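Local structure of tyrosine specific protein phosphatase (Trypanosoma cruzi, 4AZ1) at residues Phe7-Leu12 with Val279-Leu284; Thr120-Gly125 with Arg132-Glu137; Glu162-Asp165 with Thr170-Tyr173; Asp258-Met263 with Glu275-Ile280. The protein probably removes phosphate from phosphotyrosine residues of proteins. All blocks are in the same frame, centred on the assembly; numbering follows the deposited sequence.

Overall arrangement
The four contacts form two pairs. Contacts 1 and 4 have centres about 12 Å apart and share Val279 and Ile280 on helix 274-288, which takes the N-terminal loop against one part of its surface and helix 255-266 against another. Contacts 2 and 3, with centres about 13 Å apart, belong to the sheet side of the fold and touch through Trp134 and Arg172. Contact 4 lies on the opposite side of the chain's centre from contacts 2 and 3. Along the chain, contacts 2 and 3 follow in series inside the long loop closed by contact 1, while contact 4 follows contact 3. The start of the chain is thus packed against helix 274-288, on which contacts 1 and 4 both end.

Contact 1. Residues Phe7-Leu12 with Val279-Leu284; sequences FPFTKL and VIYLTL
Phe9 and Tyr281 stack face to face, with ring centroids 4.2 Å apart and planes inclined by 26°. The overlap is uneven: Tyr281 CD1 lies over the centre of the Phe9 ring, while Phe9 CE1 meets the tyrosine face nearer its rim. The tightest approach is 3.5 Å, from Phe9 CD1 to Tyr281 CE1. Flat aromatic side chains suit this place because they span a backbone separation too wide for small residues.

The contact joins the loop ahead of helix 14-30, with its 3-10 turn at residues 8-10, to helix 274-288, the penultimate helix of the chain. Helix 14-30 also takes part, for its Arg20 and Glu24 both hydrogen-bond the Tyr281 hydroxyl.

The remaining packing is aliphatic and aromatic. Phe7 CZ touches both Tyr281 and Leu284, obliquely, 3.7 Å from CD1 of each. Its CG is anti to the backbone N (chi1 -162°), which sends the ring toward the helix, and Phe9 CB lies over one of its faces.

No hydrogen bond crosses between the two segments; within them, Thr10 OG1 donates to Phe7 O at 3.3 Å and closes the turn, whereas Thr283 OG1 and Leu284 N reach Ile280 O from the same face of its carbonyl plane.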
loop_
_atom_site.group_PDB
_atom_site.type_symbol
_atom_site.label_atom_id
_atom_site.label_comp_id
_atom_site.label_asym_id
_atom_site.label_seq_id
_atom_site.Cartn_x
_atom_site.Cartn_y
_atom_site.Cartn_z
ATOM N N PHE A 7 30.959 -20.635 -27.688
ATOM C CA PHE A 7 29.592 -20.242 -27.998
ATOM C C PHE A 7 29.219 -20.527 -29.453
ATOM O O PHE A 7 29.032 -19.600 -30.247
ATOM C CB PHE A 7 29.395 -18.762 -27.681
ATOM C CG PHE A 7 27.961 -18.362 -27.558
ATOM C CD1 PHE A 7 27.139 -18.974 -26.619
ATOM C CD2 PHE A 7 27.432 -17.372 -28.370
ATOM C CE1 PHE A 7 25.800 -18.613 -26.502
ATOM C CE2 PHE A 7 26.099 -16.993 -28.251
ATOM C CZ PHE A 7 25.283 -17.618 -27.317
ATOM N N PRO A 8 29.075 -21.817 -29.800
ATOM C CA PRO A 8 28.835 -22.212 -31.196
ATOM C C PRO A 8 27.497 -21.746 -31.795
ATOM O O PRO A 8 27.310 -21.915 -32.999
ATOM C CB PRO A 8 28.918 -23.747 -31.154
ATOM C CG PRO A 8 28.721 -24.120 -29.723
ATOM C CD PRO A 8 29.226 -22.978 -28.903
ATOM N N PHE A 9 26.614 -21.158 -30.988
ATOM C CA PHE A 9 25.338 -20.608 -31.471
ATOM C C PHE A 9 25.534 -19.632 -32.639
ATOM O O PHE A 9 24.678 -19.514 -33.530
ATOM C CB PHE A 9 24.633 -19.903 -30.309
ATOM C CG PHE A 9 23.259 -19.395 -30.634
ATOM C CD1 PHE A 9 22.154 -20.232 -30.529
ATOM C CD2 PHE A 9 23.063 -18.068 -31.009
ATOM C CE1 PHE A 9 20.872 -19.765 -30.811
ATOM C CE2 PHE A 9 21.780 -17.593 -31.290
ATOM C CZ PHE A 9 20.684 -18.450 -31.194
ATOM N N THR A 10 26.661 -18.928 -32.639
ATOM C CA THR A 10 26.931 -17.937 -33.680
ATOM C C THR A 10 27.378 -18.583 -34.982
ATOM O O THR A 10 27.515 -17.902 -36.003
ATOM C CB THR A 10 28.009 -16.915 -33.248
ATOM O OG1 THR A 10 29.189 -17.612 -32.831
ATOM C CG2 THR A 10 27.496 -16.041 -32.106
ATOM N N LYS A 11 27.603 -19.894 -34.953
ATOM C CA LYS A 11 28.005 -20.610 -36.165
ATOM C C LYS A 11 26.803 -21.105 -36.974
ATOM O O LYS A 11 26.934 -21.437 -38.154
ATOM C CB LYS A 11 28.917 -21.788 -35.815
ATOM C CG LYS A 11 30.319 -21.388 -35.381
ATOM C CD LYS A 11 31.261 -22.580 -35.446
ATOM C CE LYS A 11 32.612 -22.261 -34.807
ATOM N NZ LYS A 11 33.187 -20.956 -35.262
ATOM N N LEU A 12 25.642 -21.161 -36.330
ATOM C CA LEU A 12 24.425 -21.669 -36.957
ATOM C C LEU A 12 23.821 -20.639 -37.904
ATOM O O LEU A 12 23.969 -19.438 -37.690
ATOM C CB LEU A 12 23.383 -22.013 -35.892
ATOM C CG LEU A 12 23.719 -23.042 -34.813
ATOM C CD1 LEU A 12 22.642 -23.014 -33.734
ATOM C CD2 LEU A 12 23.865 -24.452 -35.405
ATOM N N VAL A 279 15.788 -13.207 -26.173
ATOM C CA VAL A 279 16.533 -11.978 -25.850
ATOM C C VAL A 279 17.869 -12.267 -25.128
ATOM O O VAL A 279 18.860 -11.570 -25.358
ATOM C CB VAL A 279 15.661 -10.934 -25.079
ATOM C CG1 VAL A 279 16.497 -9.699 -24.681
ATOM C CG2 VAL A 279 14.488 -10.478 -25.939
ATOM N N ILE A 280 17.923 -13.311 -24.299
ATOM C CA ILE A 280 19.193 -13.620 -23.641
ATOM C C ILE A 280 20.269 -13.970 -24.678
ATOM O O ILE A 280 21.383 -13.469 -24.587
ATOM C CB ILE A 280 19.083 -14.726 -22.568
ATOM C CG1 ILE A 280 17.991 -14.383 -21.552
ATOM C CG2 ILE A 280 20.444 -14.929 -21.850
ATOM C CD1 ILE A 280 17.578 -15.566 -20.685
ATOM N N TYR A 281 19.942 -14.791 -25.675
ATOM C CA TYR A 281 20.899 -15.050 -26.757
ATOM C C TYR A 281 21.288 -13.772 -27.508
ATOM O O TYR A 281 22.450 -13.599 -27.888
ATOM C CB TYR A 281 20.354 -16.080 -27.755
ATOM C CG TYR A 281 20.504 -17.524 -27.318
ATOM C CD1 TYR A 281 21.684 -18.212 -27.538
ATOM C CD2 TYR A 281 19.454 -18.203 -26.702
ATOM C CE1 TYR A 281 21.829 -19.544 -27.141
ATOM C CE2 TYR A 281 19.586 -19.519 -26.306
ATOM C CZ TYR A 281 20.778 -20.190 -26.536
ATOM O OH TYR A 281 20.915 -21.515 -26.145
ATOM N N LEU A 282 20.309 -12.902 -27.754
ATOM C CA LEU A 282 20.555 -11.648 -28.473
ATOM C C LEU A 282 21.524 -10.735 -27.720
ATOM O O LEU A 282 22.375 -10.089 -28.330
ATOM C CB LEU A 282 19.243 -10.891 -28.713
ATOM C CG LEU A 282 18.248 -11.645 -29.587
ATOM C CD1 LEU A 282 16.950 -10.844 -29.789
ATOM C CD2 LEU A 282 18.892 -12.001 -30.911
ATOM N N THR A 283 21.389 -10.665 -26.399
ATOM C CA THR A 283 22.317 -9.828 -25.635
ATOM C C THR A 283 23.732 -10.406 -25.707
ATOM O O THR A 283 24.709 -9.659 -25.746
ATOM C CB THR A 283 21.887 -9.625 -24.154
ATOM O OG1 THR A 283 22.156 -10.811 -23.395
ATOM C CG2 THR A 283 20.422 -9.304 -24.064
ATOM N N LEU A 284 23.844 -11.735 -25.734
ATOM C CA LEU A 284 25.166 -12.358 -25.808
ATOM C C LEU A 284 25.786 -12.022 -27.151
ATOM O O LEU A 284 26.950 -11.612 -27.231
ATOM C CB LEU A 284 25.086 -13.879 -25.622
ATOM C CG LEU A 284 24.881 -14.373 -24.184
ATOM C CD1 LEU A 284 24.628 -15.866 -24.172
ATOM C CD2 LEU A 284 26.089 -14.036 -23.282
#

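Contact 2. Residues Thr120-Gly125 with Arg132-Glu137; sequences TKLEEG and RYWPEE. With FMT (formic acid), chain G.
Leu122 drives one methyl, CD2, into the junction of Arg132 and Trp134. This is the tight part of the contact: CD2 is 3.6 Å from Arg132 N and 3.8 Å from Trp134 CH2, so a single branch of the leucine meets both a backbone amide nitrogen and CH2 of the indole's six-membered ring, which it approaches obliquely. The indole itself is firmly packed. Arg132 CG sits over the centre of one face, 3.6 Å above it, and Trp134 CE3 in turn covers the Tyr133 ring. Trp134 adopts the crowded position, with CG between the backbone N and the carbonyl carbon (chi1 57°), which folds the indole back over its neighbours. Arg132 NH1 donates to Trp134 O at 2.9 Å, the acceptor lying in the guanidinium plane, and this bond ties the arginine's end to the backbone two residues on.

The residues probably correspond to the E-loop and the adjoining Tyr-Trp-Pro triplet of classical tyrosine phosphatases. Consistent with that, Glu124 forms a salt bridge with Arg232, the arginine of the HCX5R signature, and Tyr133 hydrogen-bonds His225 of the same motif.

On the looser side, Leu122 N binds formic acid O1 at 2.9 Å, and Gln190 hydrogen-bonds the same molecule, probably from the crystallisation liquor. Solvent-exposed Lys121 merely lays its aliphatic CB, CG and CD alongside O2 of the formic acid, with CB 3.5 Å away.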
loop_
_atom_site.group_PDB
_atom_site.type_symbol
_atom_site.label_atom_id
_atom_site.label_comp_id
_atom_site.label_asym_id
_atom_site.label_seq_id
_atom_site.Cartn_x
_atom_site.Cartn_y
_atom_site.Cartn_z
ATOM N N THR A 120 8.954 -2.536 -16.881
ATOM C CA THR A 120 7.635 -2.452 -17.485
ATOM C C THR A 120 7.160 -1.013 -17.356
ATOM O O THR A 120 7.663 -0.269 -16.508
ATOM C CB THR A 120 6.615 -3.401 -16.759
ATOM O OG1 THR A 120 5.339 -3.329 -17.402
ATOM C CG2 THR A 120 6.450 -3.004 -15.281
ATOM N N LYS A 121 6.205 -0.616 -18.196
ATOM C CA LYS A 121 5.380 0.551 -17.878
ATOM C C LYS A 121 4.278 0.150 -16.912
ATOM O O LYS A 121 3.979 -1.047 -16.747
ATOM C CB LYS A 121 4.743 1.156 -19.131
ATOM C CG LYS A 121 5.758 1.663 -20.144
ATOM C CD LYS A 121 5.061 2.457 -21.216
ATOM C CE LYS A 121 5.199 1.777 -22.548
ATOM N NZ LYS A 121 4.944 2.770 -23.623
ATOM N N LEU A 122 3.666 1.159 -16.296
ATOM C CA LEU A 122 2.520 0.968 -15.413
ATOM C C LEU A 122 1.369 0.328 -16.181
ATOM O O LEU A 122 0.658 -0.529 -15.640
ATOM C CB LEU A 122 2.059 2.337 -14.854
ATOM C CG LEU A 122 3.066 3.012 -13.910
ATOM C CD1 LEU A 122 2.653 4.492 -13.624
ATOM C CD2 LEU A 122 3.174 2.217 -12.609
ATOM N N GLU A 123 1.194 0.767 -17.432
ATOM C CA GLU A 123 0.120 0.314 -18.316
ATOM C C GLU A 123 0.689 0.091 -19.703
ATOM O O GLU A 123 1.476 0.912 -20.188
ATOM C CB GLU A 123 -0.959 1.403 -18.466
ATOM C CG GLU A 123 -1.673 1.780 -17.189
ATOM C CD GLU A 123 -2.703 2.871 -17.413
ATOM O OE1 GLU A 123 -2.943 3.243 -18.584
ATOM O OE2 GLU A 123 -3.281 3.356 -16.418
ATOM N N GLU A 124 0.254 -0.981 -20.364
ATOM C CA GLU A 124 0.714 -1.295 -21.720
ATOM C C GLU A 124 -0.450 -1.865 -22.496
ATOM O O GLU A 124 -1.121 -2.777 -22.016
ATOM C CB GLU A 124 1.860 -2.336 -21.718
ATOM C CG GLU A 124 3.169 -1.841 -21.096
ATOM C CD GLU A 124 4.239 -2.921 -21.012
ATOM O OE1 GLU A 124 3.986 -4.056 -21.487
ATOM O OE2 GLU A 124 5.347 -2.634 -20.481
ATOM N N GLY A 125 -0.688 -1.332 -23.688
ATOM C CA GLY A 125 -1.676 -1.893 -24.590
ATOM C C GLY A 125 -3.103 -1.791 -24.108
ATOM O O GLY A 125 -4.001 -2.409 -24.697
ATOM N N ARG A 132 2.008 2.520 -9.219
ATOM C CA ARG A 132 3.037 3.462 -8.778
ATOM C C ARG A 132 3.343 3.382 -7.276
ATOM O O ARG A 132 2.433 3.382 -6.425
ATOM C CB ARG A 132 2.634 4.896 -9.144
ATOM C CG ARG A 132 3.693 5.936 -8.766
ATOM C CD ARG A 132 3.346 7.303 -9.351
ATOM N NE ARG A 132 1.976 7.670 -9.023
ATOM C CZ ARG A 132 1.603 8.190 -7.852
ATOM N NH1 ARG A 132 2.503 8.415 -6.898
ATOM N NH2 ARG A 132 0.327 8.495 -7.633
ATOM N N TYR A 133 4.628 3.320 -6.947
ATOM C CA TYR A 133 5.034 3.364 -5.548
ATOM C C TYR A 133 6.063 4.465 -5.270
ATOM O O TYR A 133 6.664 4.504 -4.195
ATOM C CB TYR A 133 5.538 1.992 -5.095
ATOM C CG TYR A 133 6.582 1.398 -6.019
ATOM C CD1 TYR A 133 7.923 1.715 -5.873
ATOM C CD2 TYR A 133 6.223 0.502 -7.018
ATOM C CE1 TYR A 133 8.893 1.165 -6.702
ATOM C CE2 TYR A 133 7.193 -0.059 -7.867
ATOM C CZ TYR A 133 8.518 0.283 -7.699
ATOM O OH TYR A 133 9.483 -0.261 -8.517
ATOM N N TRP A 134 6.247 5.363 -6.238
ATOM C CA TRP A 134 7.195 6.474 -6.096
ATOM C C TRP A 134 6.453 7.798 -6.202
ATOM O O TRP A 134 5.385 7.847 -6.806
ATOM C CB TRP A 134 8.273 6.398 -7.187
ATOM C CG TRP A 134 7.692 6.405 -8.566
ATOM C CD1 TRP A 134 7.371 7.500 -9.318
ATOM C CD2 TRP A 134 7.349 5.259 -9.350
ATOM N NE1 TRP A 134 6.848 7.101 -10.527
ATOM C CE2 TRP A 134 6.825 5.734 -10.570
ATOM C CE3 TRP A 134 7.440 3.877 -9.137
ATOM C CZ2 TRP A 134 6.397 4.865 -11.586
ATOM C CZ3 TRP A 134 7.010 3.016 -10.143
ATOM C CH2 TRP A 134 6.498 3.512 -11.351
ATOM N N PRO A 135 7.016 8.876 -5.615
ATOM C CA PRO A 135 6.343 10.177 -5.726
ATOM C C PRO A 135 6.405 10.674 -7.159
ATOM O O PRO A 135 7.419 10.466 -7.836
ATOM C CB PRO A 135 7.187 11.114 -4.833
ATOM C CG PRO A 135 8.174 10.207 -4.082
ATOM C CD PRO A 135 8.310 8.963 -4.905
ATOM N N GLU A 136 5.340 11.324 -7.616
ATOM C CA GLU A 136 5.334 11.896 -8.949
ATOM C C GLU A 136 6.135 13.189 -8.948
ATOM O O GLU A 136 6.017 13.996 -8.000
ATOM C CB GLU A 136 3.901 12.197 -9.397
ATOM C CG GLU A 136 3.086 10.992 -9.845
ATOM C CD GLU A 136 1.724 11.402 -10.388
ATOM O OE1 GLU A 136 0.994 12.137 -9.682
ATOM O OE2 GLU A 136 1.393 11.001 -11.526
ATOM N N GLU A 137 6.929 13.385 -10.006
ATOM C CA GLU A 137 7.652 14.642 -10.241
ATOM C C GLU A 137 6.824 15.889 -9.942
ATOM O O GLU A 137 7.296 16.823 -9.287
ATOM C CB GLU A 137 8.107 14.714 -11.698
ATOM C CG GLU A 137 9.349 13.919 -12.018
ATOM C CD GLU A 137 10.541 14.803 -12.336
ATOM O OE1 GLU A 137 10.814 15.744 -11.558
ATOM O OE2 GLU A 137 11.202 14.553 -13.369
HETATM C C FMT G . 5.174 4.596 -17.089
HETATM O O1 FMT G . 5.309 3.586 -16.398
HETATM O O2 FMT G . 4.782 4.577 -18.259
#

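Contact 3. Residues Glu162-Asp165 with Thr170-Tyr173; sequences EVED and TRRY
A beta hairpin made by strands 151-164 and 169-177 supplies this contact, close to its turn. Glu162 and Arg171 are an antiparallel hydrogen-bonded pair: Glu162 N donates to Arg171 O at 2.8 Å, and Arg171 N returns a bond to Glu162 O at 2.7 Å. Glu162 O also receives a CA-H contact from Thr170. At the next, non-hydrogen-bonded pair, Val163 and Thr170 lie side by side and point the same way, and both are beta-branched residues that suit an extended backbone.

Segments 162-164 and 170-173 run antiparallel, at 170°, within the mixed central sheet, where strand 169-177 is flanked on its other side by strand 184-191. From this strand Arg172 reaches across to form hydrogen bonds with Gln188 and Gln190, besides a cation-pi contact with Trp134.

The Glu162 and Arg171 side chains share a face. Glu162 is extended beyond CG, which carries its carboxylate to Tyr173 with OE1 3.2 Å from OH, the two planes turned 64° apart and Glu162 CG at the ring edge. Arg171 is likewise extended from CG to NE and sends NH1 toward Glu164, whose chain bends at chi2 (-69°). Their salt bridge is long, 3.8 Å from Glu164 OE2 to Arg171 NH1, while Arg171 NH2 hydrogen-bonds Asn212.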
loop_
_atom_site.group_PDB
_atom_site.type_symbol
_atom_site.label_atom_id
_atom_site.label_comp_id
_atom_site.label_asym_id
_atom_site.label_seq_id
_atom_site.Cartn_x
_atom_site.Cartn_y
_atom_site.Cartn_z
ATOM N N GLU A 162 16.346 11.332 -13.187
ATOM C CA GLU A 162 17.010 11.437 -14.493
ATOM C C GLU A 162 16.208 10.704 -15.564
ATOM O O GLU A 162 15.784 9.568 -15.359
ATOM C CB GLU A 162 18.435 10.882 -14.425
ATOM C CG GLU A 162 19.319 11.585 -13.395
ATOM C CD GLU A 162 20.674 10.914 -13.231
ATOM O OE1 GLU A 162 20.936 9.926 -13.953
ATOM O OE2 GLU A 162 21.474 11.371 -12.383
ATOM N N VAL A 163 15.984 11.358 -16.700
ATOM C CA VAL A 163 15.243 10.729 -17.784
ATOM C C VAL A 163 16.153 10.597 -18.989
ATOM O O VAL A 163 16.711 11.590 -19.462
ATOM C CB VAL A 163 14.002 11.537 -18.184
ATOM C CG1 VAL A 163 13.151 10.727 -19.157
ATOM C CG2 VAL A 163 13.183 11.904 -16.949
ATOM N N GLU A 164 16.316 9.368 -19.470
ATOM C CA GLU A 164 17.158 9.107 -20.638
ATOM C C GLU A 164 16.232 8.716 -21.791
ATOM O O GLU A 164 15.746 7.579 -21.842
ATOM C CB GLU A 164 18.147 7.968 -20.345
ATOM C CG GLU A 164 18.892 8.084 -19.020
ATOM C CD GLU A 164 19.885 9.237 -18.999
ATOM O OE1 GLU A 164 20.308 9.681 -20.090
ATOM O OE2 GLU A 164 20.242 9.694 -17.888
ATOM N N ASP A 165 15.988 9.657 -22.702
ATOM C CA ASP A 165 14.950 9.502 -23.720
ATOM C C ASP A 165 15.266 8.414 -24.739
ATOM O O ASP A 165 14.381 7.642 -25.115
ATOM C CB ASP A 165 14.690 10.837 -24.435
ATOM N N THR A 170 14.295 5.726 -16.827
ATOM C CA THR A 170 14.159 6.800 -15.840
ATOM C C THR A 170 14.828 6.352 -14.562
ATOM O O THR A 170 14.611 5.219 -14.114
ATOM C CB THR A 170 12.674 7.159 -15.572
ATOM O OG1 THR A 170 12.116 7.744 -16.753
ATOM C CG2 THR A 170 12.560 8.194 -14.440
ATOM N N ARG A 171 15.662 7.218 -13.991
ATOM C CA ARG A 171 16.320 6.909 -12.722
ATOM C C ARG A 171 15.774 7.808 -11.632
ATOM O O ARG A 171 15.804 9.036 -11.759
ATOM C CB ARG A 171 17.839 7.072 -12.838
ATOM C CG ARG A 171 18.435 6.149 -13.873
ATOM C CD ARG A 171 19.963 6.031 -13.811
ATOM N NE ARG A 171 20.356 4.891 -14.642
ATOM C CZ ARG A 171 20.729 4.979 -15.918
ATOM N NH1 ARG A 171 20.810 6.168 -16.519
ATOM N NH2 ARG A 171 21.038 3.876 -16.588
ATOM N N ARG A 172 15.275 7.186 -10.568
ATOM C CA ARG A 172 14.687 7.911 -9.449
ATOM C C ARG A 172 15.519 7.632 -8.207
ATOM O O ARG A 172 15.738 6.474 -7.842
ATOM C CB ARG A 172 13.230 7.470 -9.237
ATOM C CG ARG A 172 12.340 7.657 -10.476
ATOM C CD ARG A 172 10.882 7.291 -10.210
ATOM N NE ARG A 172 10.040 7.633 -11.354
ATOM C CZ ARG A 172 9.678 6.783 -12.319
ATOM N NH1 ARG A 172 10.071 5.516 -12.293
ATOM N NH2 ARG A 172 8.915 7.210 -13.316
ATOM N N TYR A 173 16.018 8.691 -7.586
ATOM C CA TYR A 173 16.815 8.551 -6.374
ATOM C C TYR A 173 15.891 8.890 -5.214
ATOM O O TYR A 173 15.346 9.998 -5.121
ATOM C CB TYR A 173 18.075 9.454 -6.434
ATOM C CG TYR A 173 18.878 9.172 -7.690
ATOM C CD1 TYR A 173 19.752 8.085 -7.754
ATOM C CD2 TYR A 173 18.721 9.954 -8.828
ATOM C CE1 TYR A 173 20.460 7.798 -8.917
ATOM C CE2 TYR A 173 19.429 9.684 -9.985
ATOM C CZ TYR A 173 20.293 8.601 -10.024
ATOM O OH TYR A 173 20.997 8.326 -11.173
#

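Contact 4. Residues Asp258-Met263 with Glu275-Ile280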
loop_
_atom_site.group_PDB
_atom_site.type_symbol
_atom_site.label_atom_id
_atom_site.label_comp_id
_atom_site.label_asym_id
_atom_site.label_seq_id
_atom_site.Cartn_x
_atom_site.Cartn_y
_atom_site.Cartn_z
ATOM N N ASP A 258 21.183 -23.622 -19.188
ATOM C CA ASP A 258 21.522 -23.953 -17.799
ATOM C C ASP A 258 21.129 -22.847 -16.805
ATOM O O ASP A 258 20.570 -23.117 -15.736
ATOM C CB ASP A 258 23.007 -24.267 -17.680
ATOM C CG ASP A 258 23.381 -25.561 -18.387
ATOM O OD1 ASP A 258 22.514 -26.455 -18.496
ATOM O OD2 ASP A 258 24.544 -25.685 -18.829
ATOM N N VAL A 259 21.430 -21.607 -17.172
ATOM C CA VAL A 259 21.094 -20.452 -16.357
ATOM C C VAL A 259 19.587 -20.329 -16.152
ATOM O O VAL A 259 19.120 -20.136 -15.026
ATOM C CB VAL A 259 21.623 -19.163 -17.008
ATOM C CG1 VAL A 259 20.845 -17.950 -16.526
ATOM C CG2 VAL A 259 23.107 -19.007 -16.705
ATOM N N VAL A 260 18.821 -20.453 -17.229
ATOM C CA VAL A 260 17.374 -20.344 -17.102
ATOM C C VAL A 260 16.821 -21.524 -16.308
ATOM O O VAL A 260 15.922 -21.357 -15.482
ATOM C CB VAL A 260 16.691 -20.173 -18.474
ATOM C CG1 VAL A 260 15.165 -20.191 -18.342
ATOM C CG2 VAL A 260 17.132 -18.853 -19.082
ATOM N N SER A 261 17.397 -22.705 -16.514
ATOM C CA SER A 261 16.955 -23.881 -15.780
ATOM C C SER A 261 17.129 -23.662 -14.274
ATOM O O SER A 261 16.232 -23.965 -13.479
ATOM C CB SER A 261 17.725 -25.115 -16.244
ATOM O OG SER A 261 16.846 -26.199 -16.449
ATOM N N ALA A 262 18.271 -23.108 -13.886
ATOM C CA ALA A 262 18.550 -22.851 -12.470
ATOM C C ALA A 262 17.685 -21.727 -11.882
ATOM O O ALA A 262 17.339 -21.758 -10.700
ATOM C CB ALA A 262 20.026 -22.562 -12.258
ATOM N N MET A 263 17.352 -20.728 -12.692
ATOM C CA MET A 263 16.443 -19.685 -12.231
ATOM C C MET A 263 15.065 -20.289 -11.984
ATOM O O MET A 263 14.411 -19.978 -10.990
ATOM C CB MET A 263 16.322 -18.563 -13.268
ATOM C CG MET A 263 17.536 -17.658 -13.380
ATOM S SD MET A 263 17.173 -16.202 -14.392
ATOM C CE MET A 263 16.597 -16.984 -15.911
ATOM N N GLU A 275 10.099 -15.322 -26.797
ATOM C CA GLU A 275 10.926 -14.211 -27.259
ATOM C C GLU A 275 11.733 -13.631 -26.109
ATOM O O GLU A 275 12.779 -13.032 -26.340
ATOM C CB GLU A 275 10.100 -13.121 -27.964
ATOM C CG GLU A 275 9.212 -12.332 -27.043
ATOM C CD GLU A 275 7.904 -13.037 -26.738
ATOM O OE1 GLU A 275 7.709 -14.192 -27.203
ATOM O OE2 GLU A 275 7.070 -12.422 -26.036
ATOM N N GLN A 276 11.280 -13.835 -24.871
ATOM C CA GLN A 276 12.068 -13.359 -23.729
ATOM C C GLN A 276 13.315 -14.230 -23.543
ATOM O O GLN A 276 14.359 -13.733 -23.155
ATOM C CB GLN A 276 11.219 -13.312 -22.443
ATOM C CG GLN A 276 10.183 -12.161 -22.439
ATOM C CD GLN A 276 9.056 -12.414 -21.448
ATOM O OE1 GLN A 276 9.039 -13.455 -20.782
ATOM N NE2 GLN A 276 8.101 -11.478 -21.360
ATOM N N TYR A 277 13.194 -15.523 -23.826
ATOM C CA TYR A 277 14.329 -16.442 -23.755
ATOM C C TYR A 277 15.298 -16.121 -24.899
ATOM O O TYR A 277 16.533 -16.102 -24.735
ATOM C CB TYR A 277 13.813 -17.892 -23.850
ATOM C CG TYR A 277 14.886 -18.966 -23.781
ATOM C CD1 TYR A 277 15.563 -19.235 -22.587
ATOM C CD2 TYR A 277 15.200 -19.728 -24.897
ATOM C CE1 TYR A 277 16.546 -20.232 -22.521
ATOM C CE2 TYR A 277 16.182 -20.726 -24.844
ATOM C CZ TYR A 277 16.843 -20.972 -23.647
ATOM O OH TYR A 277 17.807 -21.964 -23.586
ATOM N N PHE A 278 14.721 -15.851 -26.063
ATOM C CA PHE A 278 15.499 -15.412 -27.214
ATOM C C PHE A 278 16.357 -14.180 -26.889
ATOM O O PHE A 278 17.537 -14.131 -27.262
ATOM C CB PHE A 278 14.561 -15.115 -28.373
ATOM C CG PHE A 278 15.098 -15.546 -29.690
ATOM C CD1 PHE A 278 16.424 -15.275 -30.034
ATOM C CD2 PHE A 278 14.297 -16.243 -30.585
ATOM C CE1 PHE A 278 16.936 -15.685 -31.265
ATOM C CE2 PHE A 278 14.801 -16.665 -31.820
ATOM C CZ PHE A 278 16.123 -16.384 -32.160
ATOM N N VAL A 279 15.788 -13.207 -26.173
ATOM C CA VAL A 279 16.533 -11.978 -25.850
ATOM C C VAL A 279 17.869 -12.267 -25.128
ATOM O O VAL A 279 18.860 -11.570 -25.358
ATOM C CB VAL A 279 15.661 -10.934 -25.079
ATOM C CG1 VAL A 279 16.497 -9.699 -24.681
ATOM C CG2 VAL A 279 14.488 -10.478 -25.939
ATOM N N ILE A 280 17.923 -13.311 -24.299
ATOM C CA ILE A 280 19.193 -13.620 -23.641
ATOM C C ILE A 280 20.269 -13.970 -24.678
ATOM O O ILE A 280 21.383 -13.469 -24.587
ATOM C CB ILE A 280 19.083 -14.726 -22.568
ATOM C CG1 ILE A 280 17.991 -14.383 -21.552
ATOM C CG2 ILE A 280 20.444 -14.929 -21.850
ATOM C CD1 ILE A 280 17.578 -15.566 -20.685
#
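The Tyr277 ring meets Val260 at its edge: the valine methyl CG2 lies close to the ring plane, 3.8 Å from CE1. Around the tyrosine, Phe25 and Leu28 of helix 14-30 touch the side chain, as do Val256 and Tyr257 of helix 255-266. CG stands anti to the backbone N (chi1 -180°), a setting that swings the ring from its helix across to helix 255-266.

The same Val260 methyl also meets Ile280 CD1, at 3.7 Å. Ile280 sits three residues after Tyr277, nearly one helical turn on, so the two side chains approach Val260 together from helix 274-288. A valine is well suited here, since its short branched side chain offers CG2 to both partners where the helices come near, with 8.3 Å between Val260 CA and Tyr277 CA. Isoleucine instead supplies length, reaching with its terminal methyl.

The contact pairs consecutive helices of the phosphatase domain, linked by a short connection, with helix 14-30 packed alongside. No hydrogen bond or charge pair crosses between the segments. Their association therefore rests on dispersion forces and the burial of apolar surface, while the one polar group at the ring, the Tyr277 hydroxyl, is satisfied by Glu24.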